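PDB 2W1J: putative sortase from Streptococcus pneumoniae, which probably acts as a class C sortase, a cysteine transpeptidase that links pilin subunits covalently during assembly of the pneumococcal pilus fibre. Local coordinates for residues Q29-S40 / L96-G104; G105-T116 / I165-T176. All coordinates share one frame; numbering follows the deposited sequence.

Contact 1: Q29-S40 / L96-G104; sequences QAFNDSLNNVVS and LEGTSLPIG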
loop_
_atom_site.group_PDB
_atom_site.type_symbol
_atom_site.label_atom_id
_atom_site.label_comp_id
_atom_site.label_asym_id
_atom_site.label_seq_id
_atom_site.Cartn_x
_atom_site.Cartn_y
_atom_site.Cartn_z
ATOM N N GLN A 29 7.056 -1.256 14.146
ATOM C CA GLN A 29 6.394 -2.372 14.810
ATOM C C GLN A 29 5.511 -1.880 15.955
ATOM O O GLN A 29 4.409 -2.387 16.167
ATOM C CB GLN A 29 7.409 -3.396 15.329
ATOM C CG GLN A 29 6.750 -4.689 15.749
ATOM C CD GLN A 29 6.085 -5.368 14.567
ATOM O OE1 GLN A 29 6.752 -5.716 13.597
ATOM N NE2 GLN A 29 4.774 -5.528 14.631
ATOM N N ALA A 30 6.025 -0.925 16.722
ATOM C CA ALA A 30 5.266 -0.368 17.835
ATOM C C ALA A 30 3.991 0.291 17.321
ATOM O O ALA A 30 2.927 0.166 17.928
ATOM C CB ALA A 30 6.110 0.646 18.600
ATOM N N PHE A 31 4.102 1.015 16.211
ATOM C CA PHE A 31 2.946 1.647 15.595
ATOM C C PHE A 31 1.891 0.611 15.198
ATOM O O PHE A 31 0.702 0.777 15.472
ATOM C CB PHE A 31 3.419 2.453 14.387
ATOM C CG PHE A 31 2.324 3.199 13.677
ATOM C CD1 PHE A 31 1.514 2.554 12.758
ATOM C CD2 PHE A 31 2.109 4.543 13.928
ATOM C CE1 PHE A 31 0.513 3.237 12.089
ATOM C CE2 PHE A 31 1.103 5.230 13.271
ATOM C CZ PHE A 31 0.305 4.576 12.355
ATOM N N ASN A 32 2.320 -0.457 14.532
ATOM C CA ASN A 32 1.380 -1.511 14.161
ATOM C C ASN A 32 0.768 -2.222 15.365
ATOM O O ASN A 32 -0.431 -2.516 15.378
ATOM C CB ASN A 32 2.032 -2.526 13.222
ATOM C CG ASN A 32 1.943 -2.106 11.775
ATOM O OD1 ASN A 32 1.486 -1.002 11.481
ATOM N ND2 ASN A 32 2.396 -2.972 10.867
ATOM N N ASP A 33 1.576 -2.488 16.385
ATOM C CA ASP A 33 1.078 -3.221 17.541
ATOM C C ASP A 33 -0.014 -2.441 18.287
ATOM O O ASP A 33 -0.902 -3.042 18.893
ATOM C CB ASP A 33 2.224 -3.561 18.495
ATOM C CG ASP A 33 3.184 -4.595 17.934
ATOM O OD1 ASP A 33 2.920 -5.183 16.866
ATOM O OD2 ASP A 33 4.213 -4.841 18.602
ATOM N N SER A 34 0.051 -1.112 18.226
ATOM C CA SER A 34 -0.907 -0.257 18.935
ATOM C C SER A 34 -1.901 0.404 17.992
ATOM O O SER A 34 -2.617 1.318 18.383
ATOM C CB SER A 34 -0.184 0.826 19.736
ATOM O OG SER A 34 0.497 1.733 18.889
ATOM N N LEU A 35 -1.951 -0.065 16.754
ATOM C CA LEU A 35 -2.765 0.576 15.733
ATOM C C LEU A 35 -4.224 0.750 16.137
ATOM O O LEU A 35 -4.885 -0.206 16.537
ATOM C CB LEU A 35 -2.702 -0.236 14.445
ATOM C CG LEU A 35 -3.547 0.290 13.283
ATOM C CD1 LEU A 35 -2.984 1.598 12.769
ATOM C CD2 LEU A 35 -3.614 -0.756 12.173
ATOM N N ASN A 36 -4.729 1.966 15.978
ATOM C CA ASN A 36 -6.163 2.208 15.996
ATOM C C ASN A 36 -6.699 1.902 14.600
ATOM O O ASN A 36 -6.587 2.726 13.697
ATOM C CB ASN A 36 -6.462 3.660 16.380
ATOM C CG ASN A 36 -7.949 3.950 16.441
ATOM O OD1 ASN A 36 -8.757 3.068 16.737
ATOM N ND2 ASN A 36 -8.319 5.193 16.154
ATOM N N ASN A 37 -7.256 0.707 14.435
ATOM C CA ASN A 37 -7.553 0.158 13.108
ATOM C C ASN A 37 -8.918 0.651 12.637
ATOM O O ASN A 37 -9.902 -0.093 12.599
ATOM C CB ASN A 37 -7.478 -1.377 13.162
ATOM C CG ASN A 37 -7.562 -2.047 11.796
ATOM O OD1 ASN A 37 -8.057 -3.171 11.700
ATOM N ND2 ASN A 37 -7.032 -1.401 10.755
ATOM N N VAL A 38 -8.955 1.936 12.297
ATOM C CA VAL A 38 -10.164 2.589 11.820
ATOM C C VAL A 38 -9.807 3.322 10.540
ATOM O O VAL A 38 -8.904 4.163 10.528
ATOM C CB VAL A 38 -10.714 3.587 12.860
ATOM C CG1 VAL A 38 -11.900 4.357 12.287
ATOM C CG2 VAL A 38 -11.102 2.860 14.139
ATOM N N VAL A 39 -10.502 2.990 9.458
ATOM C CA VAL A 39 -10.124 3.532 8.170
ATOM C C VAL A 39 -10.416 5.017 8.110
ATOM O O VAL A 39 -11.521 5.467 8.425
ATOM C CB VAL A 39 -10.782 2.786 7.003
ATOM C CG1 VAL A 39 -10.658 3.594 5.713
ATOM C CG2 VAL A 39 -10.121 1.423 6.843
ATOM N N SER A 40 -9.398 5.778 7.729
ATOM C CA SER A 40 -9.483 7.229 7.694
ATOM C C SER A 40 -10.673 7.710 6.868
ATOM O O SER A 40 -11.427 8.580 7.301
ATOM C CB SER A 40 -8.174 7.806 7.151
ATOM O OG SER A 40 -7.731 7.063 6.024
ATOM N N LEU A 96 -3.221 3.750 3.017
ATOM C CA LEU A 96 -4.465 4.141 3.661
ATOM C C LEU A 96 -4.302 4.260 5.174
ATOM O O LEU A 96 -4.139 3.266 5.885
ATOM C CB LEU A 96 -5.577 3.153 3.314
ATOM C CG LEU A 96 -7.015 3.516 3.715
ATOM C CD1 LEU A 96 -7.457 4.839 3.107
ATOM C CD2 LEU A 96 -7.973 2.409 3.313
ATOM N N GLU A 97 -4.346 5.489 5.677
ATOM C CA GLU A 97 -4.160 5.713 7.104
ATOM C C GLU A 97 -5.266 5.025 7.893
ATOM O O GLU A 97 -6.427 5.025 7.479
ATOM C CB GLU A 97 -4.107 7.212 7.419
ATOM C CG GLU A 97 -3.730 7.508 8.870
ATOM C CD GLU A 97 -3.420 8.975 9.136
ATOM O OE1 GLU A 97 -3.612 9.812 8.225
ATOM O OE2 GLU A 97 -2.982 9.288 10.267
ATOM N N GLY A 98 -4.895 4.406 9.011
ATOM C CA GLY A 98 -5.814 3.563 9.761
ATOM C C GLY A 98 -5.559 2.086 9.518
ATOM O O GLY A 98 -6.033 1.252 10.282
ATOM N N THR A 99 -4.822 1.757 8.455
ATOM C CA THR A 99 -4.436 0.370 8.188
ATOM C C THR A 99 -2.983 0.137 8.611
ATOM O O THR A 99 -2.246 1.082 8.894
ATOM C CB THR A 99 -4.690 -0.047 6.710
ATOM O OG1 THR A 99 -3.709 0.520 5.825
ATOM C CG2 THR A 99 -6.101 0.355 6.281
ATOM N N SER A 100 -2.558 -1.121 8.668
ATOM C CA SER A 100 -1.214 -1.445 9.142
ATOM C C SER A 100 -0.153 -0.859 8.219
ATOM O O SER A 100 -0.333 -0.836 6.987
ATOM C CB SER A 100 -1.017 -2.961 9.158
ATOM O OG SER A 100 -2.032 -3.635 9.877
ATOM N N LEU A 101 0.966 -0.420 8.794
ATOM C CA LEU A 101 2.132 -0.114 7.973
ATOM C C LEU A 101 2.612 -1.368 7.255
ATOM O O LEU A 101 2.454 -2.488 7.772
ATOM C CB LEU A 101 3.258 0.427 8.838
ATOM C CG LEU A 101 2.952 1.730 9.576
ATOM C CD1 LEU A 101 4.103 2.079 10.502
ATOM C CD2 LEU A 101 2.725 2.850 8.561
ATOM N N PRO A 102 3.198 -1.193 6.060
ATOM C CA PRO A 102 3.538 -2.338 5.211
ATOM C C PRO A 102 4.855 -2.976 5.642
ATOM O O PRO A 102 5.872 -2.898 4.941
ATOM C CB PRO A 102 3.631 -1.714 3.814
ATOM C CG PRO A 102 4.075 -0.301 4.080
ATOM C CD PRO A 102 3.364 0.091 5.350
ATOM N N ILE A 103 4.804 -3.641 6.794
ATOM C CA ILE A 103 5.936 -4.395 7.329
ATOM C C ILE A 103 5.571 -5.851 7.630
ATOM O O ILE A 103 6.403 -6.616 8.106
ATOM C CB ILE A 103 6.521 -3.737 8.597
ATOM C CG1 ILE A 103 5.479 -3.711 9.721
ATOM C CG2 ILE A 103 7.012 -2.343 8.272
ATOM C CD1 ILE A 103 6.022 -3.289 11.092
ATOM N N GLY A 104 4.334 -6.239 7.339
ATOM C CA GLY A 104 3.897 -7.620 7.525
ATOM C C GLY A 104 3.814 -8.042 8.973
ATOM O O GLY A 104 3.998 -7.230 9.888
HETATM O O HOH W 1 3.243 -5.578 12.039
HETATM O O HOH W 2 6.638 -7.033 11.181
HETATM O O HOH W 3 -1.182 -3.571 12.469
HETATM O O HOH W 4 -5.350 7.894 4.164
#
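The last turn of helix 18-33, and the chain that leaves it, are fastened to the loop between strands 93-95 and 108-113 chiefly where the amide of N32 clasps the backbone of L101. N32 OD1 accepts a hydrogen bond from L101 N, 2.8 Å away, in the carbonyl plane and on a lone pair, while N32 ND2 gives a nearly straight bond (172°) to L101 O. Asparagine suits the place because its flat end carries one acceptor and one donor, matching the C=O and N-H of a single residue, and the double grip fixes its rotation. L101 O also receives I103 N, closing the inverse gamma turn at P102. The second N-H of N32 goes to a water held by Q29 NE2 and G104 O.

Beside this polar clasp, F31 CD1 rests 3.5 Å from L101 CD1. Its ring reaches the leucine because CG stands opposite the backbone N (chi1 -178°). Farther on, the branched end of L35 lies against the peptides from G98 to S100, with CD2 3.7 Å from S100 N. N37 ND2 donates to G98 O at 2.9 Å, in the carbonyl plane. G98 sits in the type II turn from L96 to T99, and having no side chain it lets V38 O come within 3.2 Å of its CA. S40 then grips E97 O twice from one face of its plane, through its N and, at 2.8 Å, through its OG. V39 CG1 adds an apolar touch, 3.8 Å from L96 CD2.

The loop in turn borders strand 108-113, since L96 pairs through its backbone with V111 and S100 with H109. Meanwhile L101 and I103 pack against A28, and I103 also against M25, one turn or more back along helix 18-33.

Contact 2: G105-T116 / I165-T176; sequences GNSTHAVITAHT and IVPGHDYVTLLT
G105 N donates to D170 OD2 at 2.9 Å, reaching it from well above the carboxylate plane. The same oxygen forms a salt bridge with R193, and D170 OD1 accepts from Y147, so this partly exposed acid is held from several sides. S107, in a left-handed backbone conformation, turns its OG to receive G168 N in a nearly straight bond (171°) from the type II turn V166-H169. At T108 the parallel ladder begins: T108 N binds H169 O, and T108 O takes Y171 N. In one of the two conformers of T108, its OG1 donates to G105 O at 2.7 Å.

H109 meets strand 170-176 with both its ring face and its ring edge. The side chain, CG trans to N (chi1 -169°), lays its ring along the strand, and NE2 shares a 2.7 Å hydrogen bond with T173 OG1. Y171 CB lies over one ring face, 3.8 Å from the H109 ring centroid, and the edge of the Y171 ring turns toward the H109 face with the planes at 59°. A histidine fits because its ring can take a CH-pi contact on the face while its edge nitrogens make polar bonds, ND1 going to L164 O.

A110, small and buried, sets CB beside V172. Next V111 CG1 meets L175 CB at 4.0 Å, and on the A110 face I112 CB meets L174 CD2 at 4.1 Å. I112, beside L174 in register, gives its N-H to T173 O and takes L175 N on its O, and A114 N follows on L175 O. Beyond this last backbone bond, T176 OG1 donates to A114 O at 2.7 Å.

These are neighbouring parallel strands of the sortase beta-barrel, and T173-T176 match the start of the family's TLXTC signature, which ends in the active-site cysteine.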
loop_
_atom_site.group_PDB
_atom_site.type_symbol
_atom_site.label_atom_id
_atom_site.label_comp_id
_atom_site.label_asym_id
_atom_site.label_seq_id
_atom_site.Cartn_x
_atom_site.Cartn_y
_atom_site.Cartn_z
ATOM N N GLY A 105 3.530 -9.329 9.159
ATOM C CA GLY A 105 3.360 -9.922 10.483
ATOM C C GLY A 105 1.988 -10.552 10.624
ATOM O O GLY A 105 1.050 -10.211 9.899
ATOM N N ASN A 106 1.847 -11.490 11.551
ATOM C CA ASN A 106 0.533 -12.068 11.815
ATOM C C ASN A 106 -0.437 -10.957 12.247
ATOM O O ASN A 106 -0.035 -9.969 12.860
ATOM C CB ASN A 106 0.656 -13.168 12.879
ATOM C CG ASN A 106 -0.529 -14.124 12.892
ATOM O OD1 ASN A 106 -1.357 -14.135 11.976
ATOM N ND2 ASN A 106 -0.600 -14.951 13.929
ATOM N N SER A 107 -1.714 -11.105 11.919
ATOM C CA SER A 107 -2.721 -10.123 12.312
ATOM C C SER A 107 -2.353 -8.710 11.854
ATOM O O SER A 107 -2.427 -7.738 12.599
ATOM C CB SER A 107 -2.995 -10.201 13.820
ATOM O OG SER A 107 -3.431 -11.511 14.146
ATOM N N THR A 108 -1.999 -8.590 10.576
ATOM C CA THR A 108 -1.719 -7.286 9.990
ATOM C C THR A 108 -2.441 -7.160 8.654
ATOM O O THR A 108 -2.658 -8.155 7.958
ATOM C CB THR A 108 -0.208 -7.045 9.789
ATOM O OG1 THR A 108 0.275 -7.873 8.732
ATOM C CG2 THR A 108 0.567 -7.388 11.048
ATOM N N HIS A 109 -2.848 -5.938 8.313
ATOM C CA HIS A 109 -3.522 -5.697 7.024
ATOM C C HIS A 109 -3.241 -4.270 6.579
ATOM O O HIS A 109 -3.797 -3.309 7.119
ATOM C CB HIS A 109 -5.027 -5.933 7.131
ATOM C CG HIS A 109 -5.735 -5.972 5.807
ATOM N ND1 HIS A 109 -7.075 -6.273 5.700
ATOM C CD2 HIS A 109 -5.290 -5.794 4.537
ATOM C CE1 HIS A 109 -7.434 -6.247 4.427
ATOM N NE2 HIS A 109 -6.365 -5.972 3.701
ATOM N N ALA A 110 -2.339 -4.146 5.614
ATOM C CA ALA A 110 -1.993 -2.865 5.019
ATOM C C ALA A 110 -2.784 -2.680 3.735
ATOM O O ALA A 110 -2.950 -3.627 2.969
ATOM C CB ALA A 110 -0.497 -2.815 4.713
ATOM N N VAL A 111 -3.238 -1.451 3.496
ATOM C CA VAL A 111 -3.982 -1.141 2.276
ATOM C C VAL A 111 -3.237 -0.066 1.499
ATOM O O VAL A 111 -2.831 0.956 2.058
ATOM C CB VAL A 111 -5.426 -0.718 2.584
ATOM C CG1 VAL A 111 -6.168 -0.360 1.297
ATOM C CG2 VAL A 111 -6.157 -1.825 3.344
ATOM N N ILE A 112 -3.007 -0.341 0.219
ATOM C CA ILE A 112 -2.233 0.518 -0.672
ATOM C C ILE A 112 -3.151 0.919 -1.828
ATOM O O ILE A 112 -3.768 0.057 -2.451
ATOM C CB ILE A 112 -0.967 -0.202 -1.197
ATOM C CG1 ILE A 112 -0.053 -0.615 -0.035
ATOM C CG2 ILE A 112 -0.220 0.691 -2.204
ATOM C CD1 ILE A 112 1.162 -1.400 -0.466
ATOM N N THR A 113 -3.244 2.224 -2.076
ATOM C CA THR A 113 -4.260 2.833 -2.936
ATOM C C THR A 113 -3.625 3.505 -4.150
ATOM O O THR A 113 -2.594 4.159 -4.012
ATOM C CB THR A 113 -4.934 3.962 -2.141
ATOM O OG1 THR A 113 -5.297 3.492 -0.836
ATOM C CG2 THR A 113 -6.151 4.507 -2.867
ATOM N N ALA A 114 -4.254 3.395 -5.317
ATOM C CA ALA A 114 -3.808 4.188 -6.462
ATOM C C ALA A 114 -4.930 4.325 -7.480
ATOM O O ALA A 114 -5.919 3.579 -7.435
ATOM C CB ALA A 114 -2.551 3.582 -7.108
ATOM N N HIS A 115 -4.779 5.279 -8.392
ATOM C CA HIS A 115 -5.828 5.592 -9.360
ATOM C C HIS A 115 -5.998 4.521 -10.427
ATOM O O HIS A 115 -5.078 3.760 -10.735
ATOM C CB HIS A 115 -5.506 6.900 -10.081
ATOM C CG HIS A 115 -5.711 8.129 -9.254
ATOM N ND1 HIS A 115 -6.854 8.355 -8.517
ATOM C CD2 HIS A 115 -4.937 9.228 -9.093
ATOM C CE1 HIS A 115 -6.766 9.532 -7.922
ATOM N NE2 HIS A 115 -5.616 10.086 -8.262
ATOM N N THR A 116 -7.189 4.511 -11.023
ATOM C CA THR A 116 -7.438 3.839 -12.293
ATOM C C THR A 116 -7.929 4.889 -13.286
ATOM O O THR A 116 -8.757 5.735 -12.946
ATOM C CB THR A 116 -8.508 2.718 -12.167
ATOM O OG1 THR A 116 -7.929 1.530 -11.592
ATOM C CG2 THR A 116 -9.073 2.364 -13.521
ATOM N N ILE A 165 -8.044 -5.349 9.845
ATOM C CA ILE A 165 -7.234 -6.499 10.230
ATOM C C ILE A 165 -8.111 -7.725 10.423
ATOM O O ILE A 165 -9.176 -7.643 11.042
ATOM C CB ILE A 165 -6.431 -6.202 11.524
ATOM C CG1 ILE A 165 -5.329 -5.186 11.220
ATOM C CG2 ILE A 165 -5.855 -7.471 12.120
ATOM C CD1 ILE A 165 -4.700 -4.593 12.467
ATOM N N VAL A 166 -7.656 -8.856 9.890
ATOM C CA VAL A 166 -8.260 -10.145 10.191
ATOM C C VAL A 166 -7.279 -10.893 11.088
ATOM O O VAL A 166 -6.177 -11.220 10.667
ATOM C CB VAL A 166 -8.512 -10.962 8.902
ATOM C CG1 VAL A 166 -9.215 -12.273 9.236
ATOM C CG2 VAL A 166 -9.319 -10.141 7.893
ATOM N N PRO A 167 -7.653 -11.128 12.356
ATOM C CA PRO A 167 -6.730 -11.847 13.240
ATOM C C PRO A 167 -6.256 -13.176 12.634
ATOM O O PRO A 167 -7.059 -13.928 12.083
ATOM C CB PRO A 167 -7.582 -12.109 14.489
ATOM C CG PRO A 167 -8.594 -11.014 14.476
ATOM C CD PRO A 167 -8.913 -10.764 13.031
ATOM N N GLY A 168 -4.960 -13.459 12.734
ATOM C CA GLY A 168 -4.408 -14.714 12.220
ATOM C C GLY A 168 -3.964 -14.693 10.766
ATOM O O GLY A 168 -3.530 -15.721 10.231
ATOM N N HIS A 169 -4.058 -13.524 10.126
ATOM C CA HIS A 169 -3.656 -13.357 8.731
ATOM C C HIS A 169 -2.728 -12.157 8.549
ATOM O O HIS A 169 -2.758 -11.192 9.316
ATOM C CB HIS A 169 -4.893 -13.235 7.833
ATOM C CG HIS A 169 -5.788 -14.443 7.865
ATOM N ND1 HIS A 169 -5.683 -15.469 6.948
ATOM C CD2 HIS A 169 -6.796 -14.787 8.702
ATOM C CE1 HIS A 169 -6.581 -16.399 7.227
ATOM N NE2 HIS A 169 -7.275 -16.005 8.281
ATOM N N ASP A 170 -1.918 -12.238 7.497
ATOM C CA ASP A 170 -0.999 -11.179 7.081
ATOM C C ASP A 170 -1.415 -10.827 5.650
ATOM O O ASP A 170 -1.095 -11.561 4.709
ATOM C CB ASP A 170 0.436 -11.741 7.130
ATOM C CG ASP A 170 1.513 -10.742 6.713
ATOM O OD1 ASP A 170 1.205 -9.705 6.078
ATOM O OD2 ASP A 170 2.712 -11.026 7.003
ATOM N N TYR A 171 -2.165 -9.735 5.509
ATOM C CA TYR A 171 -2.791 -9.345 4.241
ATOM C C TYR A 171 -2.298 -7.985 3.762
ATOM O O TYR A 171 -2.019 -7.088 4.563
ATOM C CB TYR A 171 -4.306 -9.228 4.427
ATOM C CG TYR A 171 -5.098 -10.510 4.522
ATOM C CD1 TYR A 171 -4.943 -11.534 3.591
ATOM C CD2 TYR A 171 -6.096 -10.654 5.495
ATOM C CE1 TYR A 171 -5.733 -12.692 3.658
ATOM C CE2 TYR A 171 -6.885 -11.796 5.564
ATOM C CZ TYR A 171 -6.700 -12.807 4.639
ATOM O OH TYR A 171 -7.490 -13.939 4.711
ATOM N N VAL A 172 -2.226 -7.824 2.444
ATOM C CA VAL A 172 -2.145 -6.502 1.834
ATOM C C VAL A 172 -3.256 -6.445 0.792
ATOM O O VAL A 172 -3.410 -7.375 -0.008
ATOM C CB VAL A 172 -0.774 -6.240 1.173
ATOM C CG1 VAL A 172 -0.812 -4.978 0.314
ATOM C CG2 VAL A 172 0.309 -6.125 2.239
ATOM N N THR A 173 -4.035 -5.367 0.820
ATOM C CA THR A 173 -5.041 -5.123 -0.209
ATOM C C THR A 173 -4.629 -3.928 -1.055
ATOM O O THR A 173 -4.222 -2.881 -0.534
ATOM C CB THR A 173 -6.435 -4.901 0.410
ATOM O OG1 THR A 173 -6.853 -6.117 1.046
ATOM C CG2 THR A 173 -7.478 -4.482 -0.638
ATOM N N LEU A 174 -4.724 -4.116 -2.368
ATOM C CA LEU A 174 -4.531 -3.067 -3.356
ATOM C C LEU A 174 -5.912 -2.547 -3.742
ATOM O O LEU A 174 -6.799 -3.321 -4.121
ATOM C CB LEU A 174 -3.769 -3.620 -4.559
ATOM C CG LEU A 174 -2.517 -4.434 -4.203
ATOM C CD1 LEU A 174 -1.870 -4.945 -5.479
ATOM C CD2 LEU A 174 -1.535 -3.597 -3.416
ATOM N N LEU A 175 -6.085 -1.233 -3.593
ATOM C CA LEU A 175 -7.386 -0.579 -3.678
ATOM C C LEU A 175 -7.409 0.436 -4.819
ATOM O O LEU A 175 -6.531 1.292 -4.895
ATOM C CB LEU A 175 -7.645 0.144 -2.351
ATOM C CG LEU A 175 -8.831 1.096 -2.234
ATOM C CD1 LEU A 175 -10.125 0.324 -2.422
ATOM C CD2 LEU A 175 -8.833 1.822 -0.895
ATOM N N THR A 176 -8.426 0.353 -5.679
ATOM C CA THR A 176 -8.606 1.367 -6.718
ATOM C C THR A 176 -10.090 1.566 -6.998
ATOM O O THR A 176 -10.933 0.913 -6.385
ATOM C CB THR A 176 -7.801 1.013 -7.981
ATOM O OG1 THR A 176 -7.726 2.152 -8.840
ATOM C CG2 THR A 176 -8.413 -0.163 -8.734
HETATM O O HOH W 5 -5.124 -9.349 8.700
HETATM O O HOH W 6 0.114 -6.703 6.286
#

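Both segments of contact 1 precede those of contact 2, and the contact centres lie about 10 Å apart. Strand 108-113 lies between loop 96-104 and strand 170-176. Two side chains of contact 1 reach across: S100 OG lies 2.9 Å from H109 N, and N37 OD1 lies 2.9 Å from I165 N, both probable hydrogen bonds. The N37 amide thus joins the chain after helix 18-33 to G98 and to I165. H115 is probably the catalytic histidine, as in other sortases, and strand 170-176 leads to the probable catalytic cysteine. There H115 meets W44, probably of the class C lid, and a glycerol, probably from the crystallisation liquor, comes within about 3 Å of the H115 side chain (nearest atoms).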